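Local coordinates for Amy13K (Eubacterium rectale DSM 17629, PDB 6B3P), which binds starch-type alpha-glucans such as maltoheptaose through two family 26 carbohydrate-binding modules, probably tethering starch to the surface-anchored alpha-amylase of which they form part, at residues Gly12-Tyr20 against Glu29-Ala37; Met1-Ser9 against Thr77-Asp88. One frame throughout, in Å; residues are numbered along the deposited sequence. Where two conformers were deposited one is given.

Interaction 1: residues Gly12-Tyr20 against Glu29-Ala37. With GLC (alpha-D-glucopyranose), chain C; GLC (alpha-D-glucopyranose), chain B; FMT (formic acid), chain S.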
# COMPACT_ATOMS: atom_id res chain seq x y z
N GLY A 12 0.98 -18.84 13.71
CA GLY A 12 -0.42 -19.03 13.37
C GLY A 12 -0.94 -17.94 12.45
O GLY A 12 -0.16 -17.14 11.95
N ASP A 13 -2.26 -17.91 12.24
CA ASP A 13 -2.84 -16.99 11.27
C ASP A 13 -3.32 -15.66 11.88
O ASP A 13 -3.86 -14.81 11.17
CB ASP A 13 -4.01 -17.67 10.53
CG ASP A 13 -5.16 -18.04 11.46
OD1 ASP A 13 -5.20 -17.58 12.62
OD2 ASP A 13 -6.05 -18.80 11.02
N ASP A 14 -3.14 -15.51 13.19
CA ASP A 14 -3.48 -14.27 13.88
C ASP A 14 -2.23 -13.68 14.51
O ASP A 14 -1.82 -14.09 15.61
CB ASP A 14 -4.57 -14.51 14.94
CG ASP A 14 -5.05 -13.22 15.57
OD1 ASP A 14 -4.86 -12.15 14.95
OD2 ASP A 14 -5.62 -13.27 16.68
N VAL A 15 -1.62 -12.73 13.81
CA VAL A 15 -0.35 -12.16 14.23
C VAL A 15 -0.38 -10.64 14.14
O VAL A 15 -1.18 -10.06 13.41
CB VAL A 15 0.82 -12.69 13.38
CG1 VAL A 15 1.08 -14.16 13.71
CG2 VAL A 15 0.52 -12.51 11.90
N ALA A 16 0.52 -10.00 14.88
CA ALA A 16 0.60 -8.55 14.93
C ALA A 16 2.04 -8.09 15.07
O ALA A 16 2.92 -8.87 15.45
CB ALA A 16 -0.25 -8.01 16.08
N ALA A 17 2.28 -6.83 14.75
CA ALA A 17 3.59 -6.21 14.88
C ALA A 17 3.54 -5.11 15.94
O ALA A 17 2.78 -4.15 15.80
CB ALA A 17 4.06 -5.65 13.54
N TYR A 18 4.34 -5.27 16.99
CA TYR A 18 4.47 -4.26 18.02
C TYR A 18 5.78 -3.50 17.81
O TYR A 18 6.85 -4.10 17.74
CB TYR A 18 4.44 -4.89 19.42
CG TYR A 18 4.60 -3.90 20.55
CD1 TYR A 18 3.58 -3.02 20.87
CD2 TYR A 18 5.77 -3.86 21.29
CE1 TYR A 18 3.72 -2.12 21.91
CE2 TYR A 18 5.92 -2.96 22.33
CZ TYR A 18 4.89 -2.09 22.63
OH TYR A 18 5.04 -1.20 23.66
N ILE A 19 5.67 -2.18 17.71
CA ILE A 19 6.80 -1.33 17.40
C ILE A 19 6.96 -0.30 18.50
O ILE A 19 5.97 0.28 18.95
CB ILE A 19 6.62 -0.63 16.03
CG1 ILE A 19 6.54 -1.68 14.91
CG2 ILE A 19 7.76 0.36 15.75
CD1 ILE A 19 6.04 -1.14 13.59
N TYR A 20 8.19 -0.08 18.96
CA TYR A 20 8.40 0.84 20.07
C TYR A 20 9.76 1.53 20.09
O TYR A 20 10.76 0.99 19.63
CB TYR A 20 8.20 0.11 21.40
CG TYR A 20 9.27 -0.91 21.73
CD1 TYR A 20 10.42 -0.55 22.43
CD2 TYR A 20 9.13 -2.25 21.36
CE1 TYR A 20 11.39 -1.47 22.74
CE2 TYR A 20 10.11 -3.18 21.67
CZ TYR A 20 11.24 -2.79 22.36
OH TYR A 20 12.22 -3.70 22.68
N GLU A 29 -0.75 0.20 21.39
CA GLU A 29 -0.43 -0.56 22.60
C GLU A 29 -0.32 -2.04 22.26
O GLU A 29 -0.85 -2.49 21.24
CB GLU A 29 -1.49 -0.35 23.68
CG GLU A 29 -1.49 1.04 24.30
CD GLU A 29 -2.47 1.16 25.45
OE1 GLU A 29 -3.11 0.14 25.81
OE2 GLU A 29 -2.61 2.27 26.00
N TRP A 30 0.38 -2.79 23.12
CA TRP A 30 0.52 -4.23 22.95
C TRP A 30 -0.84 -4.86 22.67
O TRP A 30 -1.82 -4.52 23.33
CB TRP A 30 1.16 -4.85 24.20
CG TRP A 30 1.41 -6.31 24.06
CD1 TRP A 30 0.63 -7.33 24.51
CD2 TRP A 30 2.53 -6.92 23.40
NE1 TRP A 30 1.19 -8.54 24.18
CE2 TRP A 30 2.36 -8.32 23.50
CE3 TRP A 30 3.65 -6.43 22.73
CZ2 TRP A 30 3.27 -9.22 22.96
CZ3 TRP A 30 4.56 -7.33 22.20
CH2 TRP A 30 4.36 -8.71 22.31
N PRO A 31 -0.92 -5.79 21.70
CA PRO A 31 0.12 -6.43 20.88
C PRO A 31 0.53 -5.69 19.61
O PRO A 31 1.24 -6.26 18.78
CB PRO A 31 -0.52 -7.77 20.52
CG PRO A 31 -1.97 -7.45 20.41
CD PRO A 31 -2.24 -6.40 21.46
N GLY A 32 0.08 -4.45 19.44
CA GLY A 32 0.43 -3.67 18.26
C GLY A 32 -0.61 -3.79 17.17
O GLY A 32 -1.80 -3.94 17.45
N LYS A 33 -0.16 -3.72 15.92
CA LYS A 33 -1.06 -3.72 14.77
C LYS A 33 -1.17 -5.09 14.11
O LYS A 33 -0.17 -5.70 13.74
CB LYS A 33 -0.60 -2.69 13.74
CG LYS A 33 -1.58 -2.49 12.61
CD LYS A 33 -1.22 -1.31 11.74
CE LYS A 33 -2.27 -1.06 10.68
NZ LYS A 33 -1.89 0.04 9.75
N THR A 34 -2.40 -5.56 13.96
CA THR A 34 -2.67 -6.85 13.33
C THR A 34 -2.20 -6.84 11.88
O THR A 34 -2.44 -5.88 11.14
CB THR A 34 -4.17 -7.21 13.37
OG1 THR A 34 -4.63 -7.20 14.72
CG2 THR A 34 -4.43 -8.59 12.75
N MET A 35 -1.52 -7.91 11.48
CA MET A 35 -1.03 -8.06 10.12
C MET A 35 -2.03 -8.86 9.29
O MET A 35 -2.49 -9.92 9.72
CB MET A 35 0.34 -8.73 10.12
CG MET A 35 1.33 -8.09 11.09
SD MET A 35 2.95 -8.87 11.11
CE MET A 35 3.62 -8.31 9.55
N THR A 36 -2.36 -8.34 8.11
CA THR A 36 -3.37 -8.95 7.26
C THR A 36 -2.73 -9.92 6.28
O THR A 36 -1.61 -9.70 5.81
CB THR A 36 -4.16 -7.87 6.47
OG1 THR A 36 -4.68 -6.90 7.38
CG2 THR A 36 -5.30 -8.50 5.68
N ALA A 37 -3.44 -11.01 5.98
CA ALA A 37 -2.99 -12.00 5.01
C ALA A 37 -2.55 -11.33 3.71
O ALA A 37 -3.30 -10.57 3.11
CB ALA A 37 -4.09 -13.02 4.73
C1 GLC C . 3.79 -7.12 26.76
C2 GLC C . 4.86 -7.86 25.99
C3 GLC C . 6.19 -7.18 26.23
C4 GLC C . 6.12 -5.69 25.92
C5 GLC C . 4.96 -5.06 26.65
C6 GLC C . 4.85 -3.60 26.26
O2 GLC C . 4.88 -9.22 26.35
O3 GLC C . 7.19 -7.75 25.45
O4 GLC C . 7.33 -5.07 26.26
O5 GLC C . 3.79 -5.76 26.35
O6 GLC C . 3.72 -2.95 26.75
C1 GLC B . 8.16 -4.69 25.16
C2 GLC B . 9.58 -5.13 25.41
C3 GLC B . 10.27 -4.25 26.44
C4 GLC B . 10.07 -2.78 26.10
C5 GLC B . 8.61 -2.48 25.82
C6 GLC B . 8.33 -1.04 25.41
O2 GLC B . 9.54 -6.46 25.80
O3 GLC B . 11.62 -4.58 26.55
O4 GLC B . 10.58 -2.02 27.17
O5 GLC B . 8.15 -3.34 24.82
O6 GLC B . 6.98 -0.75 25.20
C FMT S . -2.32 -2.75 7.07
O1 FMT S . -1.47 -2.41 7.87
O2 FMT S . -2.19 -2.51 5.87
O HOH W 1 -3.17 -11.95 11.41
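Tyr18 and Trp30 meet in a T-shaped, edge-to-face aromatic pair, ring centroids 5.2 Å apart and planes at 69°: Trp30 CE3 lies 3.5 Å from Tyr18 CG, over one face of the phenol ring. Trp30 has CG anti to its N (chi1 -177°), and its indole carries a broad apolar surface to the sugar; C2 of one glucose sits over its centre, while Pro31 CB backs the opposite face. Tyr18 OH hydrogen-bonds O6 of the next glucose at 2.5 Å, near the plane of the Tyr18 ring, at its edge, and Tyr20 offers that glucose a ring face.

Backbone bonds pair the antiparallel strands. Ala17 N gives to Lys33 O (2.9 Å), Lys33 N returns to Ala17 O, and Met35 N reaches Val15 O almost straight, at 175°. Gly32 suits its place because any CB would run into Ala17 O.

Apolar contacts are small: Ala16 CB lies 4.5 Å from Pro31 CB, and Met35 SD 4.2 Å from Ala17 CB. A water joins Val15 N to Asp13 O and Met35 O.

The sugar site thus combines a polar and an apolar element on crossed rings, hydroxyl recognition at the tyrosine and apolar stacking at the tryptophan.

Interaction 2: residues Met1-Ser9 against Thr77-Asp88; sequences MDLTINYKS and TKGKAEAEYWFD. With FMT (formic acid), chain D; EDO (1,2-ethanediol), chain M.
Two parallel neighbours in the mixed sheet of the N-terminal starch-binding module, strands 2-8 and 82-87, bring their axes to 4.7 Å, their directions only 8° from each other. Even-numbered residues of strand 2-8 bond odd-numbered ones of strand 82-87, from Ala83 N on Asp2 O to Lys8 N on Phe87 O, each inner one giving its N-H to one residue and its C=O to the next.

On the face bearing Asn6, Glu84 and Trp86, the Asn6 amide is the polar centre. Its ND2 gives a bond of 3.0 Å to the anti lone pair of Glu84 OE2, which lies near the amide plane, and a weak one to Tyr85 O. The amide lies against the Trp86 indole face, planes 29° apart, ND2 3.2 Å above the ring toward its rim. Glu84 reaches back because its CG is anti to the backbone N (chi1 -177°) and the chain is extended; OE2 also binds Thr185. With an alanine in place of Glu84, the Asn6 amide would probably lose its straighter bond, keeping the weak one to Tyr85 O, and Thr185 OG1 its carboxylate partner.

The face of Leu3, Ile5, Tyr7, Ala83, Tyr85 and Phe87 is largely apolar: Leu3 CD1 meets the edge of Tyr85 at CD2, 3.9 Å away, and Tyr7 CD1 lies equally far from Phe87 CD1. Met1, bent at its thioether, closes the end of the pair over Thr77, CE 3.6 Å from Ala83 CB.

Strand 44-50 flanks strand 2-8 on its other side, where Thr46 binds Asn6 OD1, while Leu59 and Leu61 of strand 57-62 cover Ile5, Tyr7 and Phe87.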
# COMPACT_ATOMS: atom_id res chain seq x y z
N MET A 1 7.44 8.40 7.68
CA MET A 1 7.96 7.54 6.58
C MET A 1 7.06 6.34 6.42
O MET A 1 6.37 5.96 7.37
CB MET A 1 9.40 7.09 6.86
CG MET A 1 9.55 6.27 8.13
SD MET A 1 11.16 5.46 8.24
CE MET A 1 10.92 4.11 7.09
N ASP A 2 7.06 5.74 5.24
CA ASP A 2 6.22 4.58 4.97
C ASP A 2 6.94 3.30 5.35
O ASP A 2 7.97 2.95 4.77
CB ASP A 2 5.80 4.53 3.51
CG ASP A 2 5.18 5.84 3.04
OD1 ASP A 2 3.97 6.03 3.26
OD2 ASP A 2 5.91 6.67 2.46
N LEU A 3 6.39 2.60 6.34
CA LEU A 3 6.91 1.32 6.79
C LEU A 3 6.01 0.20 6.29
O LEU A 3 4.79 0.32 6.31
CB LEU A 3 7.00 1.28 8.32
CG LEU A 3 7.43 -0.05 8.94
CD1 LEU A 3 8.88 -0.35 8.63
CD2 LEU A 3 7.20 -0.03 10.44
N THR A 4 6.63 -0.88 5.83
CA THR A 4 5.91 -2.09 5.48
C THR A 4 6.67 -3.28 6.05
O THR A 4 7.88 -3.38 5.89
CB THR A 4 5.76 -2.25 3.95
OG1 THR A 4 5.12 -1.09 3.41
CG2 THR A 4 4.93 -3.49 3.61
N ILE A 5 5.94 -4.16 6.73
CA ILE A 5 6.54 -5.37 7.28
C ILE A 5 5.76 -6.59 6.80
O ILE A 5 4.55 -6.67 7.00
CB ILE A 5 6.57 -5.36 8.82
CG1 ILE A 5 7.41 -4.18 9.32
CG2 ILE A 5 7.14 -6.67 9.35
CD1 ILE A 5 7.32 -3.95 10.81
N ASN A 6 6.47 -7.52 6.17
CA ASN A 6 5.90 -8.79 5.77
C ASN A 6 6.50 -9.89 6.64
O ASN A 6 7.71 -9.95 6.83
CB ASN A 6 6.16 -9.08 4.29
CG ASN A 6 5.87 -7.88 3.41
OD1 ASN A 6 4.72 -7.60 3.08
ND2 ASN A 6 6.92 -7.17 3.02
N TYR A 7 5.64 -10.77 7.15
CA TYR A 7 6.04 -11.82 8.07
C TYR A 7 5.47 -13.16 7.63
O TYR A 7 4.25 -13.32 7.50
CB TYR A 7 5.59 -11.47 9.49
CG TYR A 7 5.75 -12.56 10.53
CD1 TYR A 7 6.90 -13.35 10.57
CD2 TYR A 7 4.76 -12.78 11.48
CE1 TYR A 7 7.04 -14.34 11.53
CE2 TYR A 7 4.90 -13.77 12.43
CZ TYR A 7 6.04 -14.54 12.46
OH TYR A 7 6.16 -15.52 13.41
N LYS A 8 6.36 -14.11 7.36
CA LYS A 8 5.96 -15.48 7.06
C LYS A 8 5.70 -16.16 8.40
O LYS A 8 6.63 -16.62 9.05
CB LYS A 8 7.04 -16.20 6.26
CG LYS A 8 6.60 -17.53 5.66
CD LYS A 8 7.78 -18.21 4.98
CE LYS A 8 7.35 -19.28 4.01
NZ LYS A 8 8.49 -19.68 3.15
N SER A 9 4.43 -16.20 8.80
CA SER A 9 4.09 -16.53 10.17
C SER A 9 4.57 -17.91 10.60
O SER A 9 4.43 -18.90 9.88
CB SER A 9 2.58 -16.44 10.39
OG SER A 9 2.28 -16.75 11.74
N THR A 77 15.56 2.74 11.10
CA THR A 77 14.76 3.61 10.23
C THR A 77 15.17 5.09 10.25
O THR A 77 14.67 5.87 9.45
CB THR A 77 13.28 3.55 10.62
OG1 THR A 77 13.15 3.65 12.05
CG2 THR A 77 12.65 2.25 10.16
N LYS A 78 16.06 5.47 11.17
CA LYS A 78 16.39 6.88 11.34
C LYS A 78 16.85 7.53 10.03
O LYS A 78 17.79 7.08 9.40
CB LYS A 78 17.47 7.07 12.40
CG LYS A 78 17.76 8.54 12.68
CD LYS A 78 18.77 8.73 13.80
CE LYS A 78 18.96 10.20 14.11
NZ LYS A 78 19.98 10.44 15.16
N GLY A 79 16.15 8.60 9.64
CA GLY A 79 16.53 9.38 8.48
C GLY A 79 16.03 8.84 7.15
O GLY A 79 16.19 9.49 6.12
N LYS A 80 15.42 7.66 7.16
CA LYS A 80 14.94 7.03 5.93
C LYS A 80 13.59 7.60 5.50
O LYS A 80 12.80 8.05 6.33
CB LYS A 80 14.82 5.52 6.12
CG LYS A 80 16.11 4.82 6.54
CD LYS A 80 17.21 4.95 5.49
CE LYS A 80 18.45 4.17 5.91
NZ LYS A 80 19.52 4.15 4.86
N ALA A 81 13.32 7.55 4.20
CA ALA A 81 12.06 8.02 3.64
C ALA A 81 11.05 6.87 3.56
O ALA A 81 9.84 7.09 3.64
CB ALA A 81 12.28 8.62 2.26
N GLU A 82 11.55 5.65 3.42
CA GLU A 82 10.71 4.47 3.35
C GLU A 82 11.49 3.23 3.75
O GLU A 82 12.72 3.23 3.73
CB GLU A 82 10.13 4.29 1.95
CG GLU A 82 11.19 4.13 0.87
CD GLU A 82 10.61 4.26 -0.52
OE1 GLU A 82 10.25 5.39 -0.92
OE2 GLU A 82 10.51 3.24 -1.22
N ALA A 83 10.78 2.16 4.10
CA ALA A 83 11.42 0.90 4.45
C ALA A 83 10.44 -0.26 4.35
O ALA A 83 9.34 -0.20 4.91
CB ALA A 83 12.02 0.97 5.85
N GLU A 84 10.83 -1.31 3.63
CA GLU A 84 10.06 -2.55 3.61
C GLU A 84 10.90 -3.70 4.12
O GLU A 84 12.04 -3.89 3.68
CB GLU A 84 9.55 -2.87 2.20
CG GLU A 84 8.69 -4.13 2.17
CD GLU A 84 7.92 -4.30 0.87
OE1 GLU A 84 8.23 -3.61 -0.11
OE2 GLU A 84 7.00 -5.15 0.85
N TYR A 85 10.34 -4.47 5.05
CA TYR A 85 11.03 -5.60 5.66
C TYR A 85 10.30 -6.91 5.36
O TYR A 85 9.08 -6.94 5.25
CB TYR A 85 11.15 -5.42 7.17
CG TYR A 85 12.06 -4.29 7.60
CD1 TYR A 85 13.43 -4.49 7.74
CD2 TYR A 85 11.55 -3.03 7.89
CE1 TYR A 85 14.26 -3.47 8.14
CE2 TYR A 85 12.38 -2.00 8.29
CZ TYR A 85 13.73 -2.22 8.41
OH TYR A 85 14.56 -1.19 8.81
N TRP A 86 11.08 -7.98 5.24
CA TRP A 86 10.54 -9.33 5.19
C TRP A 86 11.13 -10.15 6.33
O TRP A 86 12.35 -10.18 6.50
CB TRP A 86 10.86 -10.01 3.85
CG TRP A 86 10.13 -9.43 2.68
CD1 TRP A 86 8.98 -9.92 2.12
CD2 TRP A 86 10.49 -8.27 1.92
NE1 TRP A 86 8.61 -9.13 1.05
CE2 TRP A 86 9.51 -8.12 0.91
CE3 TRP A 86 11.54 -7.36 1.99
CZ2 TRP A 86 9.56 -7.07 -0.01
CZ3 TRP A 86 11.58 -6.32 1.07
CH2 TRP A 86 10.60 -6.19 0.08
N PHE A 87 10.27 -10.78 7.13
CA PHE A 87 10.75 -11.64 8.21
C PHE A 87 10.40 -13.09 7.93
O PHE A 87 9.24 -13.49 7.98
CB PHE A 87 10.19 -11.21 9.56
CG PHE A 87 10.94 -11.77 10.72
CD1 PHE A 87 10.74 -13.08 11.13
CD2 PHE A 87 11.87 -11.01 11.40
CE1 PHE A 87 11.44 -13.62 12.19
CE2 PHE A 87 12.58 -11.53 12.47
CZ PHE A 87 12.36 -12.84 12.86
N ASP A 88 11.43 -13.87 7.62
CA ASP A 88 11.31 -15.28 7.30
C ASP A 88 12.52 -16.00 7.89
O ASP A 88 13.47 -16.33 7.18
CB ASP A 88 11.22 -15.48 5.78
CG ASP A 88 11.03 -16.94 5.39
OD1 ASP A 88 10.76 -17.77 6.28
OD2 ASP A 88 11.13 -17.25 4.18
C FMT D . 15.37 5.70 2.21
O1 FMT D . 14.15 5.63 2.21
O2 FMT D . 15.96 6.78 2.17
C1 EDO M . 20.20 7.16 5.69
O1 EDO M . 21.37 7.66 5.04
C2 EDO M . 19.66 8.21 6.66
O2 EDO M . 20.08 7.88 7.99
O HOH W 2 7.08 0.76 2.89
O HOH W 3 9.06 -17.21 9.12

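In the fold
From the N terminus, strand 2-8 comes first and waits for strand 82-87, so interaction 2 closes a long loop of 67 intervening residues. Inside that span lies interaction 1, a short hairpin-like return from 12-20 to 29-37 with eight intervening residues; the two contacts nest and do not cross. Their centres are 14 Å apart, and they meet through packing: Met35 CE lies 3.2 Å from Ile5 O, and Ile19 CD1 is 3.5 Å from Leu3 CD2. Strand 44-50, between strands 33-37 and 2-8, joins both into one sheet. Interaction 1 contributes Tyr18, Tyr20 and Trp30 to one of the chain's two glucan sites, while interaction 2 pairs the module's first strand with its late one.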